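Local atomic coordinates of glutathione S-transferase (Sphingobium chungbukense, PDB entry 6M1T), a protein that probably transfers glutathione to electrophilic compounds, as a beta-class glutathione S-transferase that binds glutathione and assembles as a dimer. Residues Y92-R97 against H145-E150; I73-Q76 against L82-R85; H15-E20 against A68-I73. One frame throughout, in Å; residues are numbered along the deposited sequence.

How the interactions relate
Read from the N terminus, the three contacts follow one another along the chain, none nested in or crossing another. Interaction 3 comes first: helix 12-21 leads into most of the sheet, and the chain returns as helix 66-75 to lie beside it. Interaction 2 begins at Ile73, the residue on which interaction 3 ends, and closes the five-residue turn that carries the chain into the linker. Interaction 1 then opens on helix 89-108 and brings back the loop at 145-150. Ala83 of interaction 2 is a meeting point, packing on Leu71 of interaction 3 and Leu94 of interaction 1, which also touch directly; thioredoxin-like domain, linker and helical domain are thus tied together.

Interaction 1. Residues Y92-R97 against H145-E150; sequences YRLISR and HYAGSE
Arg97 lays the aliphatic part of its side chain over one face of the Tyr146 ring, and this CH-pi contact carries most of the meeting between helix 89-108 and the loop at 145-150. CG of Arg97 stands 4.2 Å from the centroid of the Tyr146 ring, 26° off its normal. Further out along the chain, CD reaches CZ of Tyr146 at 3.5 Å, near the phenolic end. The ring can lie under the arginine because CG of Tyr146 is anti to its own nitrogen (chi1 -174°), which swings it across the Arg97 chain at about a right angle.

The polar end of Arg97 turns to its own helix. Bends at chi2 and chi3 carry the chain round the side of the helix, where NH1 of Arg97 gives Ser96 OG a bond of 3.1 Å close to the guanidinium plane. That hydroxyl also reaches across the dimer interface to Thr64 O of the second subunit. NH2 of Arg97 only comes obliquely to within 3.6 Å of Tyr146 OH, a buried atom for which the model gives no partner. The backbone N of Tyr146 is bonded to Asp155 OD1.

Apolar packing completes the contact, with CD1 of Leu94 against CB of Ala147 at 4.1 Å. An alanine in place of Tyr146 removes the ring and would probably leave the Arg97 methylenes without the face they rest on, with a gap beside Phe100, Leu136 and Leu158. The tyrosine thus fills the space between the helices of the all-helical C-terminal domain of glutathione S-transferases.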
loop_
_atom_site.group_PDB
_atom_site.type_symbol
_atom_site.label_atom_id
_atom_site.label_comp_id
_atom_site.label_asym_id
_atom_site.label_seq_id
_atom_site.Cartn_x
_atom_site.Cartn_y
_atom_site.Cartn_z
ATOM N N TYR A 92 -2.412 13.783 -0.621
ATOM C CA TYR A 92 -3.228 12.552 -0.380
ATOM C C TYR A 92 -3.345 11.795 -1.693
ATOM O O TYR A 92 -3.334 10.552 -1.639
ATOM C CB TYR A 92 -4.579 12.863 0.253
ATOM C CG TYR A 92 -4.395 13.552 1.563
ATOM C CD1 TYR A 92 -4.184 12.824 2.714
ATOM C CD2 TYR A 92 -4.366 14.935 1.627
ATOM C CE1 TYR A 92 -3.976 13.443 3.927
ATOM C CE2 TYR A 92 -4.156 15.573 2.830
ATOM C CZ TYR A 92 -3.979 14.835 3.973
ATOM O OH TYR A 92 -3.757 15.475 5.125
ATOM N N ARG A 93 -3.439 12.489 -2.834
ATOM C CA ARG A 93 -3.546 11.822 -4.155
ATOM C C ARG A 93 -2.230 11.084 -4.431
ATOM O O ARG A 93 -2.299 9.998 -5.013
ATOM C CB ARG A 93 -3.880 12.789 -5.292
ATOM C CG ARG A 93 -5.183 13.532 -5.031
ATOM C CD ARG A 93 -5.891 14.088 -6.260
ATOM N NE ARG A 93 -6.815 13.225 -6.992
ATOM C CZ ARG A 93 -7.650 12.302 -6.484
ATOM N NH1 ARG A 93 -8.421 11.600 -7.297
ATOM N NH2 ARG A 93 -7.720 12.042 -5.191
ATOM N N LEU A 94 -1.093 11.643 -3.992
ATOM C CA LEU A 94 0.240 10.972 -4.103
ATOM C C LEU A 94 0.240 9.690 -3.256
ATOM O O LEU A 94 0.620 8.634 -3.762
ATOM C CB LEU A 94 1.367 11.877 -3.605
ATOM C CG LEU A 94 2.729 11.166 -3.594
ATOM C CD1 LEU A 94 3.024 10.677 -4.977
ATOM C CD2 LEU A 94 3.870 12.023 -3.084
ATOM N N ILE A 95 -0.134 9.787 -1.991
ATOM C CA ILE A 95 -0.153 8.593 -1.098
ATOM C C ILE A 95 -1.082 7.520 -1.700
ATOM O O ILE A 95 -0.759 6.270 -1.627
ATOM C CB ILE A 95 -0.540 9.041 0.312
ATOM C CG1 ILE A 95 0.507 9.994 0.890
ATOM C CG2 ILE A 95 -0.770 7.852 1.236
ATOM C CD1 ILE A 95 0.073 10.643 2.186
ATOM N N SER A 96 -2.202 7.946 -2.275
ATOM C CA SER A 96 -3.182 7.088 -2.989
ATOM C C SER A 96 -2.463 6.347 -4.108
ATOM O O SER A 96 -2.538 5.078 -4.191
ATOM C CB SER A 96 -4.355 7.904 -3.527
ATOM O OG SER A 96 -5.292 7.083 -4.195
ATOM N N ARG A 97 -1.738 7.089 -4.945
ATOM C CA ARG A 97 -1.037 6.447 -6.071
ATOM C C ARG A 97 0.027 5.481 -5.506
ATOM O O ARG A 97 0.191 4.407 -6.100
ATOM C CB ARG A 97 -0.500 7.488 -7.067
ATOM C CG ARG A 97 -1.546 8.133 -7.987
ATOM C CD ARG A 97 -2.560 7.211 -8.669
ATOM N NE ARG A 97 -3.647 6.864 -7.748
ATOM C CZ ARG A 97 -4.488 5.818 -7.841
ATOM N NH1 ARG A 97 -5.380 5.656 -6.890
ATOM N NH2 ARG A 97 -4.473 4.963 -8.851
ATOM N N HIS A 145 2.459 13.411 -16.021
ATOM C CA HIS A 145 2.864 12.870 -14.697
ATOM C C HIS A 145 1.724 12.044 -14.082
ATOM O O HIS A 145 0.531 12.414 -14.227
ATOM C CB HIS A 145 3.268 14.027 -13.779
ATOM C CG HIS A 145 4.153 15.033 -14.432
ATOM N ND1 HIS A 145 5.510 14.827 -14.605
ATOM C CD2 HIS A 145 3.888 16.256 -14.942
ATOM C CE1 HIS A 145 6.041 15.882 -15.190
ATOM N NE2 HIS A 145 5.067 16.770 -15.408
ATOM N N TYR A 146 2.086 10.990 -13.352
ATOM C CA TYR A 146 1.131 10.022 -12.763
ATOM C C TYR A 146 0.356 10.674 -11.604
ATOM O O TYR A 146 -0.819 10.344 -11.455
ATOM C CB TYR A 146 1.902 8.753 -12.375
ATOM C CG TYR A 146 1.037 7.621 -11.894
ATOM C CD1 TYR A 146 -0.060 7.186 -12.632
ATOM C CD2 TYR A 146 1.349 6.958 -10.726
ATOM C CE1 TYR A 146 -0.890 6.178 -12.162
ATOM C CE2 TYR A 146 0.563 5.916 -10.270
ATOM C CZ TYR A 146 -0.559 5.526 -10.980
ATOM O OH TYR A 146 -1.304 4.488 -10.503
ATOM N N ALA A 147 0.978 11.552 -10.804
ATOM C CA ALA A 147 0.360 12.254 -9.643
ATOM C C ALA A 147 0.616 13.775 -9.701
ATOM O O ALA A 147 1.809 14.218 -9.686
ATOM C CB ALA A 147 0.879 11.670 -8.342
ATOM N N GLY A 148 -0.464 14.565 -9.742
ATOM C CA GLY A 148 -0.400 16.036 -9.682
ATOM C C GLY A 148 0.342 16.632 -10.869
ATOM O O GLY A 148 0.291 16.058 -11.986
ATOM N N SER A 149 1.046 17.736 -10.622
ATOM C CA SER A 149 1.524 18.686 -11.656
ATOM C C SER A 149 2.924 18.315 -12.177
ATOM O O SER A 149 3.223 18.661 -13.335
ATOM C CB SER A 149 1.485 20.085 -11.104
ATOM O OG SER A 149 1.234 21.015 -12.139
ATOM N N GLU A 150 3.771 17.645 -11.383
ATOM C CA GLU A 150 5.202 17.521 -11.747
ATOM C C GLU A 150 5.787 16.168 -11.334
ATOM O O GLU A 150 5.090 15.365 -10.679
ATOM C CB GLU A 150 5.997 18.657 -11.116
ATOM C CG GLU A 150 5.717 18.861 -9.643
ATOM C CD GLU A 150 6.604 19.970 -9.109
ATOM O OE1 GLU A 150 6.185 20.654 -8.179
ATOM O OE2 GLU A 150 7.715 20.147 -9.650
#

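Interaction 2. Residues I73-Q76 against L82-R85; sequences IADQ and LAPR
The linker that leads from the thioredoxin-like domain of a glutathione S-transferase to its helical domain starts here, with Ala74, near the end of helix 66-75, packed against Leu82 and Ala83. The methyl of Ala74 does the touching: its CB lies 3.6 Å from CB of Ala83 and 3.8 Å from CB of Leu82. With two alanine methyls and the CB of Leu82 at the meeting point, the backbones come near, and CA of Ala74 is 5.1 Å from CA of Leu82.

A single water bridges the two segments beside this apolar contact. It donates to Ala74 O at 2.6 Å and accepts from Leu82 N at 2.9 Å, thereby serving a carbonyl near the end of the helix and an amide of the linker at once. In the fold this is the point where the chain leaves the thioredoxin-like unit, and Leu82 sits between domains: its side chain touches Glu20 and Thr21 of helix 12-21 as well as Val153 of helix 153-162.

Asp75, next to Ala74, adds a lesser contact. With CG anti to the carbonyl carbon (chi1 -73°), its carboxylate is carried round to Ala83, and OD1 of Asp75 stands 4.1 Å from CB of Ala83. The bonding partners of this carboxylate lie on helix 89-108 of its own chain and on the second subunit: OD2 makes a salt bridge with Arg91 NH2 and a hydrogen bond with Tyr92 OH of the second subunit. Arg91 also bonds Pro84 O through NH1.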
loop_
_atom_site.group_PDB
_atom_site.type_symbol
_atom_site.label_atom_id
_atom_site.label_comp_id
_atom_site.label_asym_id
_atom_site.label_seq_id
_atom_site.Cartn_x
_atom_site.Cartn_y
_atom_site.Cartn_z
ATOM N N ILE A 73 12.203 10.205 1.635
ATOM C CA ILE A 73 13.299 10.696 0.754
ATOM C C ILE A 73 12.866 12.031 0.115
ATOM O O ILE A 73 13.678 12.959 0.153
ATOM C CB ILE A 73 13.663 9.664 -0.330
ATOM C CG1 ILE A 73 14.358 8.456 0.316
ATOM C CG2 ILE A 73 14.486 10.309 -1.441
ATOM C CD1 ILE A 73 14.287 7.198 -0.514
ATOM N N ALA A 74 11.658 12.105 -0.452
ATOM C CA ALA A 74 11.117 13.343 -1.098
ATOM C C ALA A 74 11.138 14.506 -0.107
ATOM O O ALA A 74 11.647 15.612 -0.469
ATOM C CB ALA A 74 9.725 13.128 -1.631
ATOM N N ASP A 75 10.711 14.256 1.120
ATOM C CA ASP A 75 10.483 15.302 2.149
ATOM C C ASP A 75 11.824 15.884 2.629
ATOM O O ASP A 75 11.827 17.008 3.103
ATOM C CB ASP A 75 9.625 14.773 3.305
ATOM C CG ASP A 75 8.156 14.594 2.943
ATOM O OD1 ASP A 75 7.788 15.026 1.827
ATOM O OD2 ASP A 75 7.374 14.008 3.791
ATOM N N GLN A 76 12.950 15.185 2.476
ATOM C CA GLN A 76 14.257 15.718 2.953
ATOM C C GLN A 76 14.759 16.811 2.005
ATOM O O GLN A 76 15.645 17.528 2.413
ATOM C CB GLN A 76 15.300 14.611 3.130
ATOM C CG GLN A 76 14.856 13.456 4.011
ATOM C CD GLN A 76 14.275 13.852 5.350
ATOM O OE1 GLN A 76 14.927 14.503 6.169
ATOM N NE2 GLN A 76 13.042 13.428 5.609
ATOM N N LEU A 82 9.379 16.377 -5.129
ATOM C CA LEU A 82 9.143 14.976 -5.560
ATOM C C LEU A 82 7.912 14.473 -4.816
ATOM O O LEU A 82 7.503 13.334 -5.067
ATOM C CB LEU A 82 10.353 14.095 -5.226
ATOM C CG LEU A 82 11.576 14.272 -6.108
ATOM C CD1 LEU A 82 12.731 13.481 -5.542
ATOM C CD2 LEU A 82 11.316 13.879 -7.546
ATOM N N ALA A 83 7.422 15.257 -3.842
ATOM C CA ALA A 83 6.115 15.033 -3.166
ATOM C C ALA A 83 5.501 16.399 -2.880
ATOM O O ALA A 83 6.235 17.346 -2.578
ATOM C CB ALA A 83 6.283 14.266 -1.899
ATOM N N PRO A 84 4.171 16.538 -3.001
ATOM C CA PRO A 84 3.491 17.774 -2.607
ATOM C C PRO A 84 3.644 18.117 -1.127
ATOM O O PRO A 84 3.883 17.262 -0.310
ATOM C CB PRO A 84 2.014 17.463 -2.945
ATOM C CG PRO A 84 2.090 16.484 -4.094
ATOM C CD PRO A 84 3.258 15.603 -3.684
ATOM N N ARG A 85 3.387 19.374 -0.789
ATOM C CA ARG A 85 3.509 19.865 0.592
ATOM C C ARG A 85 2.434 19.215 1.472
ATOM O O ARG A 85 1.381 18.890 0.944
ATOM C CB ARG A 85 3.402 21.393 0.572
ATOM C CG ARG A 85 4.670 22.069 0.069
HETATM O O HOH W 1 10.603 16.807 -2.485
#

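Interaction 3. Residues H15-E20 against A68-I73; sequences HIALRE and AILLYI
The carbonyl oxygen of Ala17 meets CG2 of Ile73 at 3.7 Å and takes a weak hydrogen bond from Thr21 OG1, one turn further along helix 12-21, a hydroxyl that bonds chiefly to Leu18 O. The same methyl of Ile73 touches CB of Ala17 at 3.7 Å as well. Leu70, one helical turn before Ile73, adds its CD2 to the alanine methyl at 4.0 Å, so Ala17 faces two branched side chains of the opposite helix.

Leu18 meets the other branch of Ile73. The two side chains cross at about a right angle, with CD2 of Leu18 3.8 Å from CG1 of Ile73 and CG of Leu18 at an equal 3.8 Å from CD1 of Ile73. This division of labour follows from the torsion of the isoleucine: CG1 is anti to the carbonyl carbon (chi1 -70°) and reaches across Leu18, while CG2 takes the position toward Ala17. Pro14 also packs on both Leu70 and Ile73, extending the seam toward the start of helix 12-21.

On a side of helix 12-21 turned from this seam, Arg19 NH2 donates to His15 NE2 at 3.1 Å, and His15 ND1 is bonded to Glu198 of the final helix. The short helical segments run almost exactly parallel, 5° apart, with axes 9.7 Å from each other at closest, a spacing across which Leu70 and Ile73 reach Ala17. Two parallel helices side by side, one from the beta-alpha-beta unit and one following the beta hairpin, are the arrangement of the thioredoxin-like fold in glutathione S-transferases.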
loop_
_atom_site.group_PDB
_atom_site.type_symbol
_atom_site.label_atom_id
_atom_site.label_comp_id
_atom_site.label_asym_id
_atom_site.label_seq_id
_atom_site.Cartn_x
_atom_site.Cartn_y
_atom_site.Cartn_z
ATOM N N HIS A 15 16.228 4.067 -4.817
ATOM C CA HIS A 15 17.582 4.312 -5.410
ATOM C C HIS A 15 17.513 5.551 -6.319
ATOM O O HIS A 15 18.336 6.493 -6.148
ATOM C CB HIS A 15 18.071 3.062 -6.162
ATOM C CG HIS A 15 19.520 3.078 -6.523
ATOM N ND1 HIS A 15 20.147 1.987 -7.109
ATOM C CD2 HIS A 15 20.475 4.002 -6.323
ATOM C CE1 HIS A 15 21.424 2.292 -7.343
ATOM N NE2 HIS A 15 21.661 3.507 -6.820
ATOM N N ILE A 16 16.604 5.554 -7.276
ATOM C CA ILE A 16 16.414 6.718 -8.200
ATOM C C ILE A 16 16.090 7.992 -7.384
ATOM O O ILE A 16 16.666 9.043 -7.656
ATOM C CB ILE A 16 15.351 6.400 -9.254
ATOM C CG1 ILE A 16 15.869 5.340 -10.219
ATOM C CG2 ILE A 16 14.902 7.676 -9.967
ATOM C CD1 ILE A 16 14.827 4.649 -11.053
ATOM N N ALA A 17 15.190 7.909 -6.409
ATOM C CA ALA A 17 14.720 9.058 -5.598
ATOM C C ALA A 17 15.885 9.723 -4.853
ATOM O O ALA A 17 15.933 10.961 -4.780
ATOM C CB ALA A 17 13.604 8.615 -4.648
ATOM N N LEU A 18 16.754 8.945 -4.218
ATOM C CA LEU A 18 17.935 9.490 -3.519
ATOM C C LEU A 18 18.850 10.211 -4.521
ATOM O O LEU A 18 19.447 11.239 -4.108
ATOM C CB LEU A 18 18.669 8.356 -2.795
ATOM C CG LEU A 18 17.927 7.835 -1.569
ATOM C CD1 LEU A 18 18.459 6.479 -1.163
ATOM C CD2 LEU A 18 18.024 8.814 -0.423
ATOM N N ARG A 19 19.013 9.665 -5.723
ATOM C CA ARG A 19 19.780 10.335 -6.816
ATOM C C ARG A 19 19.068 11.647 -7.215
ATOM O O ARG A 19 19.782 12.615 -7.495
ATOM C CB ARG A 19 19.982 9.427 -8.022
ATOM C CG ARG A 19 20.959 8.295 -7.710
ATOM C CD ARG A 19 21.320 7.406 -8.870
ATOM N NE ARG A 19 22.140 6.317 -8.345
ATOM C CZ ARG A 19 23.464 6.300 -8.267
ATOM N NH1 ARG A 19 24.176 7.299 -8.748
ATOM N NH2 ARG A 19 24.055 5.265 -7.703
ATOM N N GLU A 20 17.735 11.682 -7.212
ATOM C CA GLU A 20 16.926 12.884 -7.546
ATOM C C GLU A 20 17.066 13.956 -6.457
ATOM O O GLU A 20 16.933 15.172 -6.790
ATOM C CB GLU A 20 15.472 12.507 -7.842
ATOM C CG GLU A 20 15.269 11.866 -9.200
ATOM C CD GLU A 20 15.209 12.830 -10.406
ATOM O OE1 GLU A 20 14.985 14.044 -10.212
ATOM O OE2 GLU A 20 15.348 12.358 -11.526
ATOM N N ALA A 68 6.387 4.629 2.374
ATOM C CA ALA A 68 6.978 5.394 3.492
ATOM C C ALA A 68 8.388 5.882 3.131
ATOM O O ALA A 68 8.716 7.034 3.407
ATOM C CB ALA A 68 6.984 4.544 4.734
ATOM N N ILE A 69 9.210 5.018 2.535
ATOM C CA ILE A 69 10.621 5.327 2.190
ATOM C C ILE A 69 10.633 6.458 1.184
ATOM O O ILE A 69 11.391 7.383 1.383
ATOM C CB ILE A 69 11.355 4.066 1.687
ATOM C CG1 ILE A 69 11.519 3.095 2.856
ATOM C CG2 ILE A 69 12.691 4.433 1.052
ATOM C CD1 ILE A 69 11.983 1.707 2.497
ATOM N N LEU A 70 9.818 6.342 0.154
ATOM C CA LEU A 70 9.785 7.296 -0.968
ATOM C C LEU A 70 9.338 8.663 -0.450
ATOM O O LEU A 70 9.990 9.680 -0.789
ATOM C CB LEU A 70 8.874 6.744 -2.057
ATOM C CG LEU A 70 9.485 5.601 -2.902
ATOM C CD1 LEU A 70 8.410 5.000 -3.780
ATOM C CD2 LEU A 70 10.666 6.099 -3.725
ATOM N N LEU A 71 8.294 8.704 0.367
ATOM C CA LEU A 71 7.856 10.000 0.975
ATOM C C LEU A 71 8.964 10.599 1.843
ATOM O O LEU A 71 9.193 11.815 1.732
ATOM C CB LEU A 71 6.596 9.812 1.820
ATOM C CG LEU A 71 5.276 10.400 1.322
ATOM C CD1 LEU A 71 5.398 11.460 0.235
ATOM C CD2 LEU A 71 4.365 9.272 0.864
ATOM N N TYR A 72 9.594 9.798 2.713
ATOM C CA TYR A 72 10.719 10.218 3.563
ATOM C C TYR A 72 11.758 10.915 2.678
ATOM O O TYR A 72 12.274 12.037 3.014
ATOM C CB TYR A 72 11.335 9.045 4.337
ATOM C CG TYR A 72 12.485 9.495 5.182
ATOM C CD1 TYR A 72 12.278 10.060 6.436
ATOM C CD2 TYR A 72 13.778 9.472 4.686
ATOM C CE1 TYR A 72 13.338 10.544 7.186
ATOM C CE2 TYR A 72 14.840 9.958 5.415
ATOM C CZ TYR A 72 14.623 10.468 6.678
ATOM O OH TYR A 72 15.682 10.939 7.379
ATOM N N ILE A 73 12.203 10.205 1.635
ATOM C CA ILE A 73 13.299 10.696 0.754
ATOM C C ILE A 73 12.866 12.031 0.115
ATOM O O ILE A 73 13.678 12.959 0.153
ATOM C CB ILE A 73 13.663 9.664 -0.330
ATOM C CG1 ILE A 73 14.358 8.456 0.316
ATOM C CG2 ILE A 73 14.486 10.309 -1.441
ATOM C CD1 ILE A 73 14.287 7.198 -0.514
#